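Local coordinates for peptidase S9 prolyl oligopeptidase catalytic domain-containing protein (PDB 4HXF) that probably cleaves peptides as a serine protease of the prolyl oligopeptidase family and assembles into a self-compartmentalising hexamer, at residues Val27-Thr32 / Gln334-Asn339; Lys71-Met76 / Lys93-Lys98; Asn443-Phe448 / Asp480-Gly485. One frame throughout, in Å; residues are numbered along the deposited sequence.

Contact 1: Val27-Thr32 / Gln334-Asn339; sequences VAYVLT and QLTDYN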
ATOM      1  N   VAL A  27     -16.849 -10.868  38.551  1.00 23.94           N
ATOM      2  CA  VAL A  27     -15.763 -11.730  38.178  0.50 21.60           C
ATOM      3  C   VAL A  27     -15.329 -11.328  36.789  1.00 21.18           C
ATOM      4  O   VAL A  27     -16.233 -11.035  35.958  1.00 23.40           O
ATOM      5  CB  VAL A  27     -16.307 -13.139  38.249  0.50 21.49           C
ATOM      6  CG1 VAL A  27     -15.244 -14.191  37.930  0.50 21.71           C
ATOM      7  CG2 VAL A  27     -16.789 -13.337  39.684  0.50 19.75           C
ATOM      8  N   ALA A  28     -14.030 -11.285  36.512  1.00 19.23           N
ATOM      9  CA  ALA A  28     -13.543 -11.090  35.145  1.00 17.24           C
ATOM     10  C   ALA A  28     -12.585 -12.212  34.858  1.00 16.82           C
ATOM     11  O   ALA A  28     -11.953 -12.780  35.755  1.00 17.03           O
ATOM     12  CB  ALA A  28     -12.839  -9.754  34.937  1.00 17.86           C
ATOM     13  N   TYR A  29     -12.507 -12.572  33.573  1.00 14.25           N
ATOM     14  CA  TYR A  29     -11.563 -13.595  33.139  1.00 15.14           C
ATOM     15  C   TYR A  29     -11.349 -13.463  31.664  1.00 14.02           C
ATOM     16  O   TYR A  29     -12.090 -12.678  30.983  1.00 14.48           O
ATOM     17  CB  TYR A  29     -12.052 -15.032  33.537  1.00 16.26           C
ATOM     18  CG  TYR A  29     -13.413 -15.432  33.043  1.00 14.56           C
ATOM     19  CD1 TYR A  29     -14.521 -15.147  33.794  1.00 15.58           C
ATOM     20  CD2 TYR A  29     -13.592 -15.947  31.762  1.00 16.01           C
ATOM     21  CE1 TYR A  29     -15.798 -15.440  33.324  1.00 15.76           C
ATOM     22  CE2 TYR A  29     -14.862 -16.304  31.325  1.00 14.56           C
ATOM     23  CZ  TYR A  29     -15.965 -16.017  32.092  1.00 15.26           C
ATOM     24  OH  TYR A  29     -17.247 -16.308  31.715  1.00 16.47           O
ATOM     25  N   VAL A  30     -10.403 -14.185  31.064  1.00 14.58           N
ATOM     26  CA  VAL A  30     -10.059 -14.107  29.654  1.00 14.08           C
ATOM     27  C   VAL A  30     -10.500 -15.409  28.978  1.00 14.73           C
ATOM     28  O   VAL A  30     -10.237 -16.482  29.514  1.00 14.05           O
ATOM     29  CB  VAL A  30      -8.538 -13.910  29.335  1.00 15.32           C
ATOM     30  CG1 VAL A  30      -8.286 -13.812  27.883  1.00 16.62           C
ATOM     31  CG2 VAL A  30      -8.093 -12.647  30.131  1.00 14.57           C
ATOM     32  N   LEU A  31     -11.245 -15.242  27.925  1.00 14.71           N
ATOM     33  CA  LEU A  31     -11.703 -16.360  27.035  1.00 15.33           C
ATOM     34  C   LEU A  31     -10.800 -16.314  25.788  1.00 15.09           C
ATOM     35  O   LEU A  31     -10.759 -15.271  25.090  1.00 15.49           O
ATOM     36  CB  LEU A  31     -13.147 -16.127  26.638  1.00 15.39           C
ATOM     37  CG  LEU A  31     -13.675 -16.996  25.488  1.00 16.71           C
ATOM     38  CD1 LEU A  31     -13.686 -18.472  25.873  1.00 19.81           C
ATOM     39  CD2 LEU A  31     -15.124 -16.555  25.166  1.00 19.20           C
ATOM     40  N   THR A  32     -10.067 -17.399  25.557  1.00 14.19           N
ATOM     41  CA  THR A  32      -9.148 -17.540  24.436  1.00 14.05           C
ATOM     42  C   THR A  32      -9.601 -18.612  23.484  1.00 13.80           C
ATOM     43  O   THR A  32      -9.998 -19.662  23.941  1.00 14.69           O
ATOM     44  CB  THR A  32      -7.703 -17.828  24.878  1.00 14.57           C
ATOM     45  OG1 THR A  32      -7.300 -16.723  25.762  1.00 16.83           O
ATOM     46  CG2 THR A  32      -6.708 -18.018  23.683  1.00 15.29           C
ATOM     47  N   GLN A 334     -20.513 -24.519  40.185  1.00 23.43           N
ATOM     48  CA  GLN A 334     -19.937 -24.243  38.857  1.00 23.62           C
ATOM     49  C   GLN A 334     -20.594 -22.998  38.214  1.00 24.01           C
ATOM     50  O   GLN A 334     -21.862 -22.887  38.277  1.00 26.94           O
ATOM     51  CB  GLN A 334     -20.083 -25.459  38.008  1.00 21.11           C
ATOM     52  CG  GLN A 334     -19.388 -25.336  36.603  1.00 21.59           C
ATOM     53  CD  GLN A 334     -19.536 -26.618  35.827  1.00 26.87           C
ATOM     54  OE1 GLN A 334     -19.942 -27.633  36.378  1.00 26.81           O
ATOM     55  NE2 GLN A 334     -19.276 -26.587  34.512  1.00 20.93           N
ATOM     56  N   LEU A 335     -19.810 -22.045  37.759  1.00 21.69           N
ATOM     57  CA  LEU A 335     -20.276 -20.793  37.193  1.00 22.48           C
ATOM     58  C   LEU A 335     -20.352 -20.925  35.687  1.00 23.85           C
ATOM     59  O   LEU A 335     -21.199 -20.257  35.096  1.00 27.09           O
ATOM     60  CB  LEU A 335     -19.418 -19.514  37.517  1.00 21.28           C
ATOM     61  CG  LEU A 335     -19.420 -19.265  39.046  1.00 26.12           C
ATOM     62  CD1 LEU A 335     -18.575 -18.012  39.241  1.00 24.30           C
ATOM     63  CD2 LEU A 335     -20.894 -19.096  39.424  1.00 25.70           C
ATOM     64  N   THR A 336     -19.389 -21.587  35.046  1.00 18.53           N
ATOM     65  CA  THR A 336     -19.349 -21.529  33.536  1.00 18.23           C
ATOM     66  C   THR A 336     -19.446 -22.969  33.029  1.00 17.10           C
ATOM     67  O   THR A 336     -19.016 -23.940  33.695  1.00 17.66           O
ATOM     68  CB  THR A 336     -18.153 -20.824  32.946  1.00 15.90           C
ATOM     69  OG1 THR A 336     -16.941 -21.577  33.166  1.00 16.36           O
ATOM     70  CG2 THR A 336     -17.929 -19.400  33.435  1.00 16.77           C
ATOM     71  N   ASP A 337     -19.861 -23.117  31.762  1.00 17.20           N
ATOM     72  CA  ASP A 337     -19.899 -24.371  31.127  1.00 16.89           C
ATOM     73  C   ASP A 337     -19.575 -24.193  29.605  1.00 15.94           C
ATOM     74  O   ASP A 337     -20.327 -24.613  28.717  1.00 15.62           O
ATOM     75  CB  ASP A 337     -21.251 -25.048  31.247  1.00 20.33           C
ATOM     76  CG  ASP A 337     -21.200 -26.510  30.855  1.00 25.46           C
ATOM     77  OD1 ASP A 337     -20.132 -27.130  30.907  1.00 30.59           O
ATOM     78  OD2 ASP A 337     -22.276 -27.026  30.486  1.00 35.91           O
ATOM     79  N   TYR A 338     -18.487 -23.483  29.336  1.00 14.32           N
ATOM     80  CA  TYR A 338     -18.126 -23.131  27.952  1.00 15.35           C
ATOM     81  C   TYR A 338     -17.996 -24.304  27.027  1.00 15.17           C
ATOM     82  O   TYR A 338     -18.487 -24.232  25.906  1.00 14.82           O
ATOM     83  CB  TYR A 338     -16.825 -22.333  27.861  1.00 15.32           C
ATOM     84  CG  TYR A 338     -16.986 -20.867  28.177  1.00 17.26           C
ATOM     85  CD1 TYR A 338     -16.918 -20.395  29.464  1.00 16.05           C
ATOM     86  CD2 TYR A 338     -17.339 -19.975  27.196  1.00 16.46           C
ATOM     87  CE1 TYR A 338     -17.084 -19.065  29.791  1.00 15.71           C
ATOM     88  CE2 TYR A 338     -17.590 -18.644  27.521  1.00 15.24           C
ATOM     89  CZ  TYR A 338     -17.411 -18.192  28.793  1.00 14.35           C
ATOM     90  OH  TYR A 338     -17.652 -16.890  29.077  1.00 15.49           O
ATOM     91  N   ASN A 339     -17.418 -25.427  27.508  1.00 14.23           N
ATOM     92  CA  ASN A 339     -17.178 -26.584  26.651  1.00 14.83           C
ATOM     93  C   ASN A 339     -18.188 -27.715  26.777  1.00 15.69           C
ATOM     94  O   ASN A 339     -17.994 -28.797  26.281  1.00 14.30           O
ATOM     95  CB  ASN A 339     -15.739 -27.094  26.791  1.00 14.64           C
ATOM     96  CG  ASN A 339     -14.697 -26.046  26.395  1.00 14.43           C
ATOM     97  OD1 ASN A 339     -14.792 -25.532  25.316  1.00 15.86           O
ATOM     98  ND2 ASN A 339     -13.757 -25.730  27.300  1.00 15.06           N
TER
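Y29 and Y338 approach from opposite directions and meet through their hydroxyls, OH of Y29 lying 2.7 Å from OH of Y338, a distance suited to a hydrogen bond, although the proton has another acceptor within reach. Each oxygen sits at the edge of the other ring, near its plane, and the flanks also touch, with Y29 CE2 3.9 Å from Y338 CE1. T336 brings its methyl CG2 to 3.6 Å from Y29 OH, while L31 CD2 comes obliquely to CE2 of Y338, at 4.0 Å. The torsion of Y29, with CG between the backbone N and the carbonyl carbon (chi1 56°), carries its ring across from strand 26-35. Behind this first shell stand two glutamates. E48 OE2 hydrogen-bonds Y29 OH, and E324 takes T336 OG1 and the backbone N of Y338 and N339, fixing the loop that presents the second tyrosine. A neighbouring subunit packs G161 on Y338 and E162 on L31. The contact thus joins the first propeller blade to the exit of the last, side chain to side chain. Buried as they are, the hydroxyls give each other polar company, and the E48 carboxylate is a second partner of Y29 OH.

Contact 2: Lys71-Met76 / Lys93-Lys98; sequences KKIAFM and KTLSAK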
ATOM      1  N   LYS A  71     -14.934   0.076  40.491  1.00 21.60           N
ATOM      2  CA  LYS A  71     -15.544   1.011  39.567  1.00 21.31           C
ATOM      3  C   LYS A  71     -14.985   0.905  38.171  1.00 20.92           C
ATOM      4  O   LYS A  71     -15.659   1.333  37.237  1.00 20.19           O
ATOM      5  CB  LYS A  71     -15.371   2.410  40.044  1.00 20.70           C
ATOM      6  CG  LYS A  71     -16.192   2.687  41.333  1.00 25.91           C
ATOM      7  CD  LYS A  71     -16.187   4.157  41.638  1.00 33.08           C
ATOM      8  CE  LYS A  71     -17.062   4.381  42.896  1.00 43.54           C
ATOM      9  NZ  LYS A  71     -16.244   5.151  43.882  1.00 54.38           N
ATOM     10  N   LYS A  72     -13.759   0.443  38.039  1.00 19.68           N
ATOM     11  CA  LYS A  72     -13.054   0.450  36.770  1.00 19.90           C
ATOM     12  C   LYS A  72     -12.291  -0.835  36.544  1.00 17.25           C
ATOM     13  O   LYS A  72     -12.006  -1.554  37.478  1.00 18.34           O
ATOM     14  CB  LYS A  72     -12.029   1.564  36.793  1.00 22.45           C
ATOM     15  CG  LYS A  72     -12.669   2.909  36.920  1.00 30.02           C
ATOM     16  CD  LYS A  72     -11.576   3.954  37.050  1.00 31.19           C
ATOM     17  CE  LYS A  72     -10.979   4.006  38.445  1.00 28.08           C
ATOM     18  NZ  LYS A  72     -10.328   5.380  38.622  1.00 23.67           N
ATOM     19  N   ILE A  73     -11.996  -1.094  35.317  1.00 15.48           N
ATOM     20  CA  ILE A  73     -11.140  -2.196  34.919  1.00 15.64           C
ATOM     21  C   ILE A  73     -10.082  -1.677  33.962  1.00 16.66           C
ATOM     22  O   ILE A  73     -10.381  -0.969  32.944  1.00 17.26           O
ATOM     23  CB  ILE A  73     -11.949  -3.366  34.343  1.00 15.64           C
ATOM     24  CG1 ILE A  73     -11.109  -4.543  34.012  1.00 17.71           C
ATOM     25  CG2 ILE A  73     -12.795  -2.919  33.145  1.00 16.35           C
ATOM     26  CD1 ILE A  73     -12.046  -5.802  33.846  1.00 19.81           C
ATOM     27  N   ALA A  74      -8.818  -2.012  34.295  1.00 17.49           N
ATOM     28  CA  ALA A  74      -7.704  -1.798  33.403  1.00 15.62           C
ATOM     29  C   ALA A  74      -7.493  -3.078  32.611  1.00 16.97           C
ATOM     30  O   ALA A  74      -7.770  -4.173  33.088  1.00 17.23           O
ATOM     31  CB  ALA A  74      -6.431  -1.405  34.143  1.00 15.03           C
ATOM     32  N   PHE A  75      -6.985  -2.902  31.420  1.00 15.42           N
ATOM     33  CA  PHE A  75      -6.623  -4.002  30.561  1.00 15.93           C
ATOM     34  C   PHE A  75      -5.659  -3.670  29.532  1.00 16.96           C
ATOM     35  O   PHE A  75      -5.416  -2.478  29.309  1.00 17.87           O
ATOM     36  CB  PHE A  75      -7.909  -4.618  29.924  1.00 16.81           C
ATOM     37  CG  PHE A  75      -8.683  -3.707  29.002  1.00 15.35           C
ATOM     38  CD1 PHE A  75      -9.648  -2.855  29.493  1.00 18.06           C
ATOM     39  CD2 PHE A  75      -8.431  -3.674  27.630  1.00 15.79           C
ATOM     40  CE1 PHE A  75     -10.356  -2.013  28.628  1.00 16.20           C
ATOM     41  CE2 PHE A  75      -9.107  -2.834  26.802  1.00 15.79           C
ATOM     42  CZ  PHE A  75     -10.089  -2.013  27.270  1.00 15.31           C
ATOM     43  N   MET A  76      -5.089  -4.691  28.865  1.00 17.15           N
ATOM     44  CA  MET A  76      -4.172  -4.514  27.772  1.00 19.80           C
ATOM     45  C   MET A  76      -4.742  -4.958  26.445  1.00 21.13           C
ATOM     46  O   MET A  76      -5.463  -5.998  26.386  1.00 19.81           O
ATOM     47  CB  MET A  76      -2.875  -5.318  28.066  1.00 21.76           C
ATOM     48  CG  MET A  76      -2.247  -4.979  29.409  1.00 34.56           C
ATOM     49  SD  MET A  76      -0.818  -3.923  29.189  1.00 53.16           S
ATOM     50  CE  MET A  76       0.055  -4.539  27.776  1.00 53.92           C
ATOM     51  N   LYS A  93     -19.385  -0.073  34.763  1.00 20.29           N
ATOM     52  CA  LYS A  93     -20.844   0.036  34.507  1.00 23.53           C
ATOM     53  C   LYS A  93     -21.146  -0.058  33.013  1.00 23.46           C
ATOM     54  O   LYS A  93     -22.078  -0.777  32.623  1.00 29.03           O
ATOM     55  CB  LYS A  93     -21.417   1.303  35.082  1.00 24.73           C
ATOM     56  CG  LYS A  93     -22.928   1.367  35.079  1.00 29.76           C
ATOM     57  N   THR A  94     -20.510   0.759  32.183  1.00 18.71           N
ATOM     58  CA  THR A  94     -20.893   0.824  30.777  1.00 19.07           C
ATOM     59  C   THR A  94     -19.821   0.253  29.859  1.00 16.74           C
ATOM     60  O   THR A  94     -20.061   0.165  28.651  1.00 18.34           O
ATOM     61  CB  THR A  94     -21.162   2.320  30.339  1.00 21.96           C
ATOM     62  OG1 THR A  94     -19.943   3.046  30.342  1.00 24.20           O
ATOM     63  CG2 THR A  94     -22.183   3.092  31.253  1.00 27.90           C
ATOM     64  N   LEU A  95     -18.635   0.001  30.382  1.00 17.41           N
ATOM     65  CA  LEU A  95     -17.490  -0.476  29.605  1.00 15.20           C
ATOM     66  C   LEU A  95     -17.047   0.514  28.514  1.00 15.13           C
ATOM     67  O   LEU A  95     -16.322   0.176  27.584  1.00 17.24           O
ATOM     68  CB  LEU A  95     -17.658  -1.937  29.094  1.00 16.10           C
ATOM     69  CG  LEU A  95     -17.792  -2.933  30.217  1.00 15.88           C
ATOM     70  CD1 LEU A  95     -18.128  -4.302  29.502  1.00 17.41           C
ATOM     71  CD2 LEU A  95     -16.436  -2.981  30.917  1.00 17.14           C
ATOM     72  N   SER A  96     -17.409   1.805  28.698  1.00 15.95           N
ATOM     73  CA  SER A  96     -16.770   2.813  27.838  1.00 16.02           C
ATOM     74  C   SER A  96     -15.308   2.902  28.301  1.00 16.67           C
ATOM     75  O   SER A  96     -14.967   2.672  29.480  1.00 16.54           O
ATOM     76  CB  SER A  96     -17.423   4.156  27.999  1.00 16.67           C
ATOM     77  OG  SER A  96     -17.237   4.733  29.263  1.00 18.49           O
ATOM     78  N   ALA A  97     -14.388   3.170  27.390  1.00 15.30           N
ATOM     79  CA  ALA A  97     -12.956   2.951  27.707  1.00 15.00           C
ATOM     80  C   ALA A  97     -12.044   4.028  27.045  1.00 15.65           C
ATOM     81  O   ALA A  97     -12.391   4.585  26.009  1.00 16.00           O
ATOM     82  CB  ALA A  97     -12.504   1.636  27.152  1.00 14.63           C
ATOM     83  N   LYS A  98     -10.959   4.347  27.747  1.00 15.67           N
ATOM     84  CA  LYS A  98      -9.972   5.248  27.175  1.00 15.16           C
ATOM     85  C   LYS A  98      -8.637   4.570  27.173  1.00 15.02           C
ATOM     86  O   LYS A  98      -8.339   3.762  28.062  1.00 14.84           O
ATOM     87  CB  LYS A  98     -10.014   6.559  27.984  1.00 13.82           C
ATOM     88  CG  LYS A  98      -9.630   6.459  29.394  1.00 14.54           C
ATOM     89  CD  LYS A  98      -9.366   7.831  30.072  1.00 14.57           C
ATOM     90  CE  LYS A  98      -8.644   7.705  31.414  1.00 16.10           C
ATOM     91  NZ  LYS A  98      -8.063   9.030  31.846  1.00 14.88           N
TER
HETATM   92  O   HOH W   1     -18.318   1.403  37.167  1.00 29.04           O
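I73 and L95 meet through their methyls, CG2 of I73 lying 4.3 Å from CD2 of L95, and two residues further along each segment the rim of the F75 ring reaches A97, with F75 CZ 4.4 Å from A97 CB. These two apolar touches make up the closer part of the contact. The A97 methyl comes in at the edge of the phenyl ring, near its plane. F75 sets CG between its backbone N and carbonyl carbon (chi1 64°), and this turn brings the ring's end nearer to A97 than the direction of CB alone would suggest. L95 likewise leans in by its tip, from a residue with positive phi (62°) in the turn before strand 97-102. I73 and F75 are buried, whereas L95 and A97 are partly exposed.

The other end of the contact is looser. There K71 and K93 are exposed, K93 being modelled only as far as CG, and their backbones are joined through a water that donates to K71 O at 2.7 Å and accepts from K93 N at 3.0 Å. The segments share no direct hydrogen bond, because strand 86-91 runs between them: I73 pairs with A90 and F75 with W88, whose ring also lies nearly parallel to that of F75. The contact therefore spans the second and fourth strands of one four-stranded propeller blade. I58 of strand 54-59, the last strand of the preceding blade, packs against I73, F75 and L95, while S96 OG hydrogen-bonds F57 N of a neighbouring subunit.

Contact 3: Asn443-Phe448 / Asp480-Gly485; sequences NGIEEF and DLFKAG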
ATOM      1  N   ASN A 443       9.061 -49.970  36.314  1.00 16.50           N
ATOM      2  CA  ASN A 443       8.269 -50.728  37.281  1.00 17.87           C
ATOM      3  C   ASN A 443       6.762 -50.395  37.177  1.00 17.13           C
ATOM      4  O   ASN A 443       5.928 -51.275  37.375  1.00 19.37           O
ATOM      5  CB  ASN A 443       8.810 -50.461  38.715  1.00 18.02           C
ATOM      6  CG  ASN A 443      10.120 -51.235  38.963  1.00 22.54           C
ATOM      7  OD1 ASN A 443      10.287 -52.339  38.431  1.00 23.09           O
ATOM      8  ND2 ASN A 443      11.040 -50.695  39.755  1.00 18.90           N
ATOM      9  N   GLY A 444       6.453 -49.139  36.844  1.00 16.59           N
ATOM     10  CA  GLY A 444       5.089 -48.746  36.609  1.00 15.75           C
ATOM     11  C   GLY A 444       4.482 -49.416  35.422  1.00 17.72           C
ATOM     12  O   GLY A 444       3.355 -49.896  35.441  1.00 16.77           O
ATOM     13  N   ILE A 445       5.270 -49.473  34.382  1.00 17.22           N
ATOM     14  CA  ILE A 445       4.829 -50.154  33.151  1.00 17.33           C
ATOM     15  C   ILE A 445       4.598 -51.613  33.438  1.00 17.81           C
ATOM     16  O   ILE A 445       3.617 -52.184  33.010  1.00 19.26           O
ATOM     17  CB  ILE A 445       5.896 -50.020  32.029  1.00 16.66           C
ATOM     18  CG1 ILE A 445       6.068 -48.626  31.612  1.00 16.81           C
ATOM     19  CG2 ILE A 445       5.541 -50.946  30.811  1.00 19.22           C
ATOM     20  CD1 ILE A 445       7.296 -48.410  30.737  1.00 15.36           C
ATOM     21  N   GLU A 446       5.456 -52.281  34.205  1.00 17.47           N
ATOM     22  CA  GLU A 446       5.360 -53.682  34.525  1.00 19.89           C
ATOM     23  C   GLU A 446       4.099 -53.958  35.312  1.00 18.79           C
ATOM     24  O   GLU A 446       3.359 -54.908  34.967  1.00 19.62           O
ATOM     25  CB  GLU A 446       6.589 -54.157  35.279  1.00 21.77           C
ATOM     26  CG  GLU A 446       6.618 -55.624  35.546  1.00 30.59           C
ATOM     27  CD  GLU A 446       7.803 -56.040  36.480  1.00 39.06           C
ATOM     28  OE1 GLU A 446       7.984 -57.282  36.594  1.00 54.27           O
ATOM     29  OE2 GLU A 446       8.481 -55.157  37.115  1.00 41.36           O
ATOM     30  N   GLU A 447       3.735 -53.061  36.199  1.00 18.24           N
ATOM     31  CA  GLU A 447       2.524 -53.273  36.965  1.00 18.68           C
ATOM     32  C   GLU A 447       1.259 -53.043  36.122  1.00 19.05           C
ATOM     33  O   GLU A 447       0.311 -53.836  36.188  1.00 20.32           O
ATOM     34  CB  GLU A 447       2.504 -52.411  38.225  1.00 19.73           C
ATOM     35  CG  GLU A 447       1.203 -52.486  39.060  1.00 20.49           C
ATOM     36  CD  GLU A 447       0.822 -53.862  39.629  1.00 24.34           C
ATOM     37  OE1 GLU A 447      -0.273 -53.938  40.198  1.00 24.60           O
ATOM     38  OE2 GLU A 447       1.603 -54.857  39.450  1.00 24.25           O
ATOM     39  N   PHE A 448       1.327 -51.994  35.275  1.00 18.68           N
ATOM     40  CA  PHE A 448       0.255 -51.729  34.357  1.00 17.62           C
ATOM     41  C   PHE A 448      -0.013 -52.951  33.457  1.00 20.23           C
ATOM     42  O   PHE A 448      -1.176 -53.352  33.229  1.00 19.08           O
ATOM     43  CB  PHE A 448       0.574 -50.475  33.518  1.00 16.41           C
ATOM     44  CG  PHE A 448      -0.104 -50.499  32.176  1.00 16.66           C
ATOM     45  CD1 PHE A 448      -1.422 -50.137  32.071  1.00 16.01           C
ATOM     46  CD2 PHE A 448       0.585 -50.812  31.029  1.00 17.69           C
ATOM     47  CE1 PHE A 448      -2.122 -50.189  30.866  1.00 17.38           C
ATOM     48  CE2 PHE A 448      -0.078 -50.821  29.788  1.00 18.88           C
ATOM     49  CZ  PHE A 448      -1.451 -50.540  29.723  1.00 17.72           C
ATOM     50  N   ASP A 480      15.358 -52.430  25.749  1.00 22.14           N
ATOM     51  CA  ASP A 480      14.871 -52.951  24.502  0.50 24.29           C
ATOM     52  C   ASP A 480      13.343 -53.112  24.536  1.00 23.64           C
ATOM     53  O   ASP A 480      12.755 -53.701  23.628  1.00 24.29           O
ATOM     54  CB  ASP A 480      15.559 -54.310  24.170  0.50 27.88           C
ATOM     55  CG  ASP A 480      17.087 -54.206  24.009  0.50 33.51           C
ATOM     56  OD1 ASP A 480      17.588 -53.203  23.466  0.50 36.39           O
ATOM     57  OD2 ASP A 480      17.780 -55.187  24.419  0.50 41.71           O
ATOM     58  N   LEU A 481      12.680 -52.577  25.553  1.00 20.87           N
ATOM     59  CA  LEU A 481      11.259 -52.727  25.648  1.00 19.79           C
ATOM     60  C   LEU A 481      10.461 -51.983  24.586  1.00 21.81           C
ATOM     61  O   LEU A 481       9.450 -52.453  24.157  1.00 23.93           O
ATOM     62  CB  LEU A 481      10.797 -52.248  27.067  1.00 21.01           C
ATOM     63  CG  LEU A 481       9.316 -52.390  27.448  1.00 24.19           C
ATOM     64  CD1 LEU A 481       8.888 -53.869  27.328  1.00 29.07           C
ATOM     65  CD2 LEU A 481       9.148 -51.810  28.880  1.00 25.43           C
ATOM     66  N   PHE A 482      10.926 -50.804  24.161  1.00 17.44           N
ATOM     67  CA  PHE A 482      10.139 -49.881  23.360  1.00 18.21           C
ATOM     68  C   PHE A 482      10.322 -50.038  21.868  1.00 19.98           C
ATOM     69  O   PHE A 482      11.421 -50.319  21.383  1.00 20.27           O
ATOM     70  CB  PHE A 482      10.444 -48.446  23.766  1.00 19.54           C
ATOM     71  CG  PHE A 482      10.269 -48.205  25.227  1.00 18.15           C
ATOM     72  CD1 PHE A 482      11.327 -48.283  26.103  1.00 18.82           C
ATOM     73  CD2 PHE A 482       9.019 -47.997  25.744  1.00 17.71           C
ATOM     74  CE1 PHE A 482      11.203 -48.147  27.444  1.00 17.45           C
ATOM     75  CE2 PHE A 482       8.887 -47.891  27.114  1.00 17.63           C
ATOM     76  CZ  PHE A 482       9.936 -47.961  27.970  1.00 18.20           C
ATOM     77  N   LYS A 483       9.203 -49.917  21.150  1.00 16.60           N
ATOM     78  CA  LYS A 483       9.175 -50.168  19.692  1.00 18.38           C
ATOM     79  C   LYS A 483       9.323 -48.855  18.870  1.00 17.21           C
ATOM     80  O   LYS A 483       9.570 -48.898  17.685  1.00 18.13           O
ATOM     81  CB  LYS A 483       7.915 -50.869  19.343  1.00 20.96           C
ATOM     82  CG  LYS A 483       7.907 -52.312  19.879  1.00 26.11           C
ATOM     83  CD  LYS A 483       9.129 -53.141  19.459  1.00 29.81           C
ATOM     84  CE  LYS A 483       8.901 -54.631  19.793  1.00 34.82           C
ATOM     85  NZ  LYS A 483       8.820 -54.794  21.293  1.00 29.78           N
ATOM     86  N   ALA A 484       9.082 -47.728  19.511  1.00 15.77           N
ATOM     87  CA  ALA A 484       9.088 -46.376  18.929  1.00 16.33           C
ATOM     88  C   ALA A 484       9.193 -45.365  20.007  1.00 16.95           C
ATOM     89  O   ALA A 484       8.684 -45.558  21.093  1.00 16.73           O
ATOM     90  CB  ALA A 484       7.779 -46.143  18.144  1.00 17.32           C
ATOM     91  N   GLY A 485       9.745 -44.219  19.677  1.00 14.27           N
ATOM     92  CA  GLY A 485       9.841 -43.082  20.536  1.00 13.17           C
ATOM     93  C   GLY A 485       9.558 -41.770  19.862  1.00 13.27           C
ATOM     94  O   GLY A 485       9.843 -41.619  18.629  1.00 14.77           O
TER
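I445 projects from helix 436-451 toward L481 and F482, and its two branches divide the work. At CB the side chain forks. CG2, anti to the backbone N, leads to L481, whose CD2 it meets at 4.2 Å, the two side chains reaching tip to tip. CG1 leaves CB beside the backbone N (chi1 -65°) and, in an extended chain (chi2 168°), delivers CD1 to the rim of F482, 3.9 Å from CZ and 4.0 Å from CE2. This methyl lies at the edge of the ring, near its plane. Over one face of the same ring, offset toward the rim, lies CB of the preceding residue L481, 4.1 Å above the plane.

The setting is the alpha/beta-hydrolase domain: helix 436-451 precedes strand 460-465 of the central eight-stranded sheet, and the segment 480-485 leads from helix 467-478 into strand 484-488 of that sheet. I445 also rests on V382 of strand 378-384. F482 is inserted among several elements, touching I460 and I462 of strand 460-465 as well as A475 and L476 of helix 467-478, the helix that follows the probable nucleophile elbow. L481, partly exposed, lies nearer the surface, and next to it D480 forms a salt bridge with K535. On the helix, F448 turns to other partners, meeting the ring of Y367 edge-to-face.

Contacts 1 and 2 belong to the beta-propeller, contact 3 to the alpha/beta-hydrolase domain. Along the chain, contact 2 is nested inside the long loop closed by contact 1, and contact 3 follows both in series. The centres of contacts 1 and 2 are 19 Å apart, and they touch where A28 CB lies 4.2 Å from I73 CD1, between adjacent blades. Both touch the same second subunit, and contact 2 a third as well, so this part of the propeller takes part in the hexamer interfaces. The centre of contact 3 lies 39 Å from that of contact 1 and 54 Å from that of contact 2, and no other chain touches its segments.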